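Local coordinates for protein 2-dehydropantoate 2-reductase (Porphyromonas gingivalis, PDB 2QYT) that probably catalyses the NADPH-dependent reduction of ketopantoate to pantoate, the second step in making pantoate for pantothenate biosynthesis, at residues 17-22 and 140-145; 61-66 and 155-160. One frame throughout, in Å; residues are numbered along the deposited sequence. Where two conformers were deposited one is given.

Interaction 1. Residues 17-22 and 140-145. With EDO (1,2-ethanediol), chain G; SO4 (sulfate ion), chain B; SO4 (sulfate ion), chain E.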
loop_
_atom_site.group_PDB
_atom_site.type_symbol
_atom_site.label_atom_id
_atom_site.label_comp_id
_atom_site.label_asym_id
_atom_site.label_seq_id
_atom_site.Cartn_x
_atom_site.Cartn_y
_atom_site.Cartn_z
ATOM N N GLY A 17 8.077 5.712 -5.435
ATOM C CA GLY A 17 7.616 5.162 -6.705
ATOM C C GLY A 17 6.210 5.715 -6.923
ATOM O O GLY A 17 5.865 6.807 -6.393
ATOM N N GLY A 18 5.376 4.987 -7.667
ATOM C CA GLY A 18 4.059 5.504 -7.994
ATOM C C GLY A 18 3.242 5.912 -6.785
ATOM O O GLY A 18 2.664 6.997 -6.738
ATOM N N VAL A 19 3.237 5.058 -5.768
ATOM C CA VAL A 19 2.386 5.254 -4.586
ATOM C C VAL A 19 3.000 6.343 -3.671
ATOM O O VAL A 19 2.357 7.341 -3.356
ATOM C CB VAL A 19 2.159 3.915 -3.829
ATOM C CG1 VAL A 19 1.519 4.171 -2.404
ATOM C CG2 VAL A 19 1.326 2.918 -4.713
ATOM N N GLY A 20 4.252 6.188 -3.280
ATOM C CA GLY A 20 4.867 7.216 -2.419
ATOM C C GLY A 20 5.026 8.539 -3.129
ATOM O O GLY A 20 4.876 9.603 -2.526
ATOM N N GLY A 21 5.332 8.501 -4.419
ATOM C CA GLY A 21 5.557 9.727 -5.160
ATOM C C GLY A 21 4.277 10.502 -5.367
ATOM O O GLY A 21 4.235 11.755 -5.170
ATOM N N TYR A 22 3.209 9.804 -5.751
ATOM C CA TYR A 22 1.932 10.451 -5.824
ATOM C C TYR A 22 1.422 11.011 -4.485
ATOM O O TYR A 22 0.994 12.150 -4.432
ATOM C CB TYR A 22 0.856 9.528 -6.421
ATOM C CG TYR A 22 -0.435 10.280 -6.522
ATOM C CD1 TYR A 22 -0.628 11.212 -7.557
ATOM C CD2 TYR A 22 -1.421 10.173 -5.526
ATOM C CE1 TYR A 22 -1.795 11.940 -7.666
ATOM C CE2 TYR A 22 -2.618 10.925 -5.611
ATOM C CZ TYR A 22 -2.792 11.796 -6.708
ATOM O OH TYR A 22 -3.941 12.546 -6.858
ATOM N N VAL A 140 -3.948 1.202 -0.631
ATOM C CA VAL A 140 -4.307 2.219 -1.637
ATOM C C VAL A 140 -4.852 1.536 -2.880
ATOM O O VAL A 140 -4.526 0.387 -3.144
ATOM C CB VAL A 140 -3.114 3.172 -1.945
ATOM C CG1 VAL A 140 -2.679 3.915 -0.688
ATOM C CG2 VAL A 140 -1.912 2.434 -2.550
ATOM N N TYR A 141 -5.770 2.197 -3.586
ATOM C CA TYR A 141 -6.178 1.783 -4.922
ATOM C C TYR A 141 -5.809 2.940 -5.836
ATOM O O TYR A 141 -6.373 4.029 -5.749
ATOM C CB TYR A 141 -7.681 1.519 -4.994
ATOM C CG TYR A 141 -8.135 0.292 -4.263
ATOM C CD1 TYR A 141 -8.330 -0.891 -4.935
ATOM C CD2 TYR A 141 -8.324 0.305 -2.890
ATOM C CE1 TYR A 141 -8.776 -2.055 -4.264
ATOM C CE2 TYR A 141 -8.744 -0.849 -2.208
ATOM C CZ TYR A 141 -8.964 -2.019 -2.894
ATOM O OH TYR A 141 -9.364 -3.161 -2.219
ATOM N N ILE A 142 -4.819 2.709 -6.680
ATOM C CA ILE A 142 -4.235 3.774 -7.468
ATOM C C ILE A 142 -3.402 3.126 -8.551
ATOM O O ILE A 142 -2.738 2.104 -8.280
ATOM C CB ILE A 142 -3.375 4.776 -6.621
ATOM C CG1 ILE A 142 -3.119 6.095 -7.402
ATOM C CG2 ILE A 142 -2.106 4.101 -5.977
ATOM C CD1 ILE A 142 -2.102 7.128 -6.678
ATOM N N SER A 143 -3.466 3.686 -9.762
ATOM C CA SER A 143 -2.738 3.175 -10.913
ATOM C C SER A 143 -1.598 4.105 -11.276
ATOM O O SER A 143 -1.689 4.896 -12.211
ATOM C CB SER A 143 -3.692 3.072 -12.095
ATOM O OG SER A 143 -4.708 2.137 -11.775
ATOM N N ALA A 144 -0.508 3.996 -10.542
ATOM C CA ALA A 144 0.573 4.972 -10.583
ATOM C C ALA A 144 1.895 4.265 -10.642
ATOM O O ALA A 144 2.078 3.216 -10.013
ATOM C CB ALA A 144 0.508 5.840 -9.374
ATOM N N ARG A 145 2.820 4.849 -11.396
ATOM C CA ARG A 145 4.082 4.233 -11.820
ATOM C C ARG A 145 5.184 5.288 -11.736
ATOM O O ARG A 145 4.947 6.383 -12.235
ATOM C CB ARG A 145 3.902 3.936 -13.313
ATOM C CG ARG A 145 4.334 2.608 -13.815
ATOM C CD ARG A 145 3.799 2.416 -15.272
ATOM N NE ARG A 145 4.312 3.395 -16.246
ATOM C CZ ARG A 145 3.570 4.112 -17.091
ATOM N NH1 ARG A 145 2.236 3.991 -17.126
ATOM N NH2 ARG A 145 4.178 4.949 -17.919
HETATM C C1 EDO G . 5.380 3.053 -4.122
HETATM O O1 EDO G . 6.271 4.134 -3.838
HETATM C C2 EDO G . 5.638 2.449 -5.503
HETATM O O2 EDO G . 4.380 2.056 -6.034
HETATM S S SO4 B . 6.423 1.795 -9.210
HETATM O O1 SO4 B . 5.105 2.211 -8.777
HETATM O O2 SO4 B . 6.188 0.708 -10.168
HETATM O O3 SO4 B . 7.180 2.874 -9.819
HETATM O O4 SO4 B . 7.175 1.310 -8.067
HETATM S S SO4 E . 10.046 2.183 -4.655
HETATM O O1 SO4 E . 10.684 2.901 -5.748
HETATM O O2 SO4 E . 9.066 1.218 -5.179
HETATM O O3 SO4 E . 11.113 1.547 -3.880
HETATM O O4 SO4 E . 9.331 3.106 -3.782
#
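Ile142, Val19 and Gly18 carry most of this contact, in which the first turn of helix 18-33 lies across strand 137-148. The short axes cross nearly at right angles (93°) and come within 7.0 Å. Ile142 works with two branches. Its CG2 meets Val19 CG2 at 3.8 Å. Its CG1 stands anti to the backbone N (chi1 -164°), and the extended arm brings CD1 obliquely to the Tyr22 ring, 3.3 Å from CD2. Val19 also reaches Val140 tip to tip, CG1 to CG2. At the start of the helix Gly18 lies against the strand backbone, its CA 3.7 Å from Arg145 N. Ala144 CB packs against the Gly18 carbonyl.

No hydrogen bond joins the two segments. The amides at the helix start turn to bound molecules instead, probably from the crystallisation liquor. Gly18 N donates to a sulfate O1 at 3.0 Å (148°). Gly17 N and Gly20 N share one 1,2-ethanediol oxygen, O1. Gly17 and Gly20 fit a Rossmann-type GxGxxG pattern. The chemistry is thus divided: apolar branches and the bare Gly18 backbone pack helix on strand, while the helix N-terminus offers amides to a sulfate that perhaps marks a cofactor phosphate site.

Interaction 2. Residues 61-66 and 155-160. With EDO (1,2-ethanediol), chain J.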
loop_
_atom_site.group_PDB
_atom_site.type_symbol
_atom_site.label_atom_id
_atom_site.label_comp_id
_atom_site.label_asym_id
_atom_site.label_seq_id
_atom_site.Cartn_x
_atom_site.Cartn_y
_atom_site.Cartn_z
ATOM N N VAL A 61 2.245 13.425 -13.760
ATOM C CA VAL A 61 1.362 13.550 -14.921
ATOM C C VAL A 61 0.218 12.543 -14.827
ATOM O O VAL A 61 0.402 11.382 -14.490
ATOM C CB VAL A 61 2.112 13.508 -16.322
ATOM C CG1 VAL A 61 3.231 14.541 -16.399
ATOM C CG2 VAL A 61 2.688 12.093 -16.648
ATOM N N THR A 62 -0.990 12.996 -15.164
ATOM C CA THR A 62 -2.157 12.143 -15.098
ATOM C C THR A 62 -2.929 12.491 -16.367
ATOM O O THR A 62 -2.475 13.341 -17.155
ATOM C CB THR A 62 -3.001 12.391 -13.780
ATOM O OG1 THR A 62 -3.828 13.527 -13.961
ATOM C CG2 THR A 62 -2.117 12.660 -12.512
ATOM N N PRO A 63 -4.067 11.838 -16.605
ATOM C CA PRO A 63 -4.804 12.301 -17.766
ATOM C C PRO A 63 -5.144 13.818 -17.785
ATOM O O PRO A 63 -5.189 14.435 -18.881
ATOM C CB PRO A 63 -6.087 11.424 -17.778
ATOM C CG PRO A 63 -5.753 10.191 -17.022
ATOM C CD PRO A 63 -4.706 10.686 -15.936
ATOM N N SER A 64 -5.431 14.388 -16.615
ATOM C CA SER A 64 -5.941 15.753 -16.536
ATOM C C SER A 64 -4.991 16.707 -15.855
ATOM O O SER A 64 -5.236 17.906 -15.877
ATOM C CB SER A 64 -7.303 15.786 -15.815
ATOM O OG SER A 64 -7.154 15.486 -14.408
ATOM N N ARG A 65 -3.887 16.211 -15.276
ATOM C CA ARG A 65 -2.978 17.056 -14.509
ATOM C C ARG A 65 -1.516 16.930 -14.939
ATOM O O ARG A 65 -1.089 15.902 -15.425
ATOM C CB ARG A 65 -3.087 16.758 -12.967
ATOM C CG ARG A 65 -4.453 17.164 -12.355
ATOM C CD ARG A 65 -4.536 16.752 -10.908
ATOM N NE ARG A 65 -4.735 15.318 -10.797
ATOM C CZ ARG A 65 -4.417 14.581 -9.734
ATOM N NH1 ARG A 65 -4.650 13.264 -9.753
ATOM N NH2 ARG A 65 -3.907 15.153 -8.659
ATOM N N ASP A 66 -0.738 17.979 -14.731
ATOM C CA ASP A 66 0.700 17.905 -14.972
ATOM C C ASP A 66 1.293 18.911 -14.029
ATOM O O ASP A 66 1.203 20.112 -14.278
ATOM C CB ASP A 66 1.065 18.229 -16.460
ATOM C CG ASP A 66 2.595 18.126 -16.750
ATOM O OD1 ASP A 66 3.439 18.110 -15.800
ATOM O OD2 ASP A 66 2.970 18.066 -17.934
ATOM N N GLU A 155 -2.172 6.472 -14.680
ATOM C CA GLU A 155 -2.863 6.196 -15.888
ATOM C C GLU A 155 -4.336 6.545 -15.720
ATOM O O GLU A 155 -5.079 6.571 -16.678
ATOM C CB GLU A 155 -2.600 4.762 -16.344
ATOM C CG GLU A 155 -3.103 3.733 -15.446
ATOM C CD GLU A 155 -2.885 2.346 -16.034
ATOM O OE1 GLU A 155 -1.694 1.945 -16.185
ATOM O OE2 GLU A 155 -3.906 1.686 -16.325
ATOM N N ALA A 156 -4.742 6.830 -14.486
ATOM C CA ALA A 156 -6.101 7.318 -14.246
ATOM C C ALA A 156 -6.011 8.260 -13.058
ATOM O O ALA A 156 -5.186 8.056 -12.185
ATOM C CB ALA A 156 -7.065 6.188 -13.971
ATOM N N ASP A 157 -6.860 9.277 -13.028
ATOM C CA ASP A 157 -6.895 10.191 -11.892
ATOM C C ASP A 157 -7.379 9.608 -10.554
ATOM O O ASP A 157 -6.881 10.016 -9.496
ATOM C CB ASP A 157 -7.727 11.417 -12.234
ATOM C CG ASP A 157 -6.936 12.454 -12.915
ATOM O OD1 ASP A 157 -5.974 12.987 -12.312
ATOM O OD2 ASP A 157 -7.253 12.714 -14.071
ATOM N N ARG A 158 -8.309 8.671 -10.614
ATOM C CA ARG A 158 -8.940 8.025 -9.453
ATOM C C ARG A 158 -7.912 7.428 -8.501
ATOM O O ARG A 158 -6.998 6.714 -8.969
ATOM C CB ARG A 158 -9.787 6.830 -9.906
ATOM C CG ARG A 158 -11.067 7.116 -10.636
ATOM C CD ARG A 158 -11.709 5.817 -11.153
ATOM N NE ARG A 158 -10.995 5.161 -12.259
ATOM C CZ ARG A 158 -10.954 5.601 -13.514
ATOM N NH1 ARG A 158 -11.568 6.720 -13.861
ATOM N NH2 ARG A 158 -10.278 4.920 -14.431
ATOM N N GLU A 159 -8.100 7.650 -7.199
ATOM C CA GLU A 159 -7.351 6.970 -6.142
ATOM C C GLU A 159 -8.152 6.877 -4.835
ATOM O O GLU A 159 -9.050 7.687 -4.580
ATOM C CB GLU A 159 -5.944 7.538 -5.954
ATOM C CG GLU A 159 -5.800 8.968 -5.380
ATOM C CD GLU A 159 -6.306 9.159 -3.939
ATOM O OE1 GLU A 159 -6.805 10.265 -3.675
ATOM O OE2 GLU A 159 -6.231 8.246 -3.080
ATOM N N LEU A 160 -7.833 5.862 -4.031
ATOM C CA LEU A 160 -8.444 5.613 -2.724
ATOM C C LEU A 160 -7.304 5.270 -1.787
ATOM O O LEU A 160 -6.424 4.554 -2.190
ATOM C CB LEU A 160 -9.443 4.453 -2.816
ATOM C CG LEU A 160 -10.666 4.748 -3.690
ATOM C CD1 LEU A 160 -11.475 3.465 -4.003
ATOM C CD2 LEU A 160 -11.543 5.836 -3.008
HETATM C C1 EDO J . -8.575 11.832 -7.375
HETATM O O1 EDO J . -7.221 12.073 -7.718
HETATM C C2 EDO J . -8.694 11.391 -5.935
HETATM O O2 EDO J . -9.166 10.041 -6.013
#
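Asp157 puts its carboxylate among three side chains of the 61-66 loop: Thr62, Ser64 and Arg65. OD1 accepts three bonds. Thr62 OG1 donates to it at 2.8 Å from the syn side, tilted out of the carboxylate plane. Arg65 grips the same oxygen side-on with two nitrogens. NE lies 3.0 Å from Asp157 OD1, nearly in line with the C-O bond, and NH1 lies 2.9 Å from OD1 at its anti lone pair. OD1 sits in the guanidinium plane, but the two flat groups are turned 37° apart. The other oxygen, OD2, takes a 2.8 Å bond from Ser64 OG, which comes from above the carboxylate plane. So many donors would probably favour the charged carboxylate.

The Pro63 ring packs alongside, with CG 3.7 Å from Glu155 O and CD 3.8 Å from Asp157 OD2. The Pro63 and Asp157 side chains run past each other in opposite directions.

The loop itself sets up these donors. Thr62 OG1 lies between the backbone N and the carbonyl carbon (chi1 81°), where it also accepts from Ser64 N and, at 3.0 Å, from Arg65 N. Thr62 N bonds back to Arg65 O. Arg65 NH1 has a second partner in Tyr22 OH of helix 18-33. Beyond Asp157, a 1,2-ethanediol bridges Asp157 O to the backbone of Glu159.

The salt bridge thus ties the corner leading into strand 158-164 to the loop of a beta-hairpin, strands 58-61 and 66-69, whose end is shaped by the ST turn and ST motif of Thr62.

The centres of interactions 1 and 2 lie about 10 Å apart. Their segments alternate along the chain: 17-22, 61-66, 140-145, then 155-160. Strands 137-148 and 158-164 are antiparallel neighbours in the mixed sheet and join the two directly. Tyr141 N is 2.8 Å from Leu160 O, and Ser143 O is 3.0 Å from Glu155 N, both probable hydrogen bonds. Ile142 also packs on Glu159. Interaction 1 sets helix 18-33 on this sheet, nearer the centre of the chain. Interaction 2 lies at the surface, about 18 Å from that centre. Through Tyr22 and Arg65 the first turn of helix 18-33 touches both contacts; its N-terminal end is the probable cofactor-phosphate site.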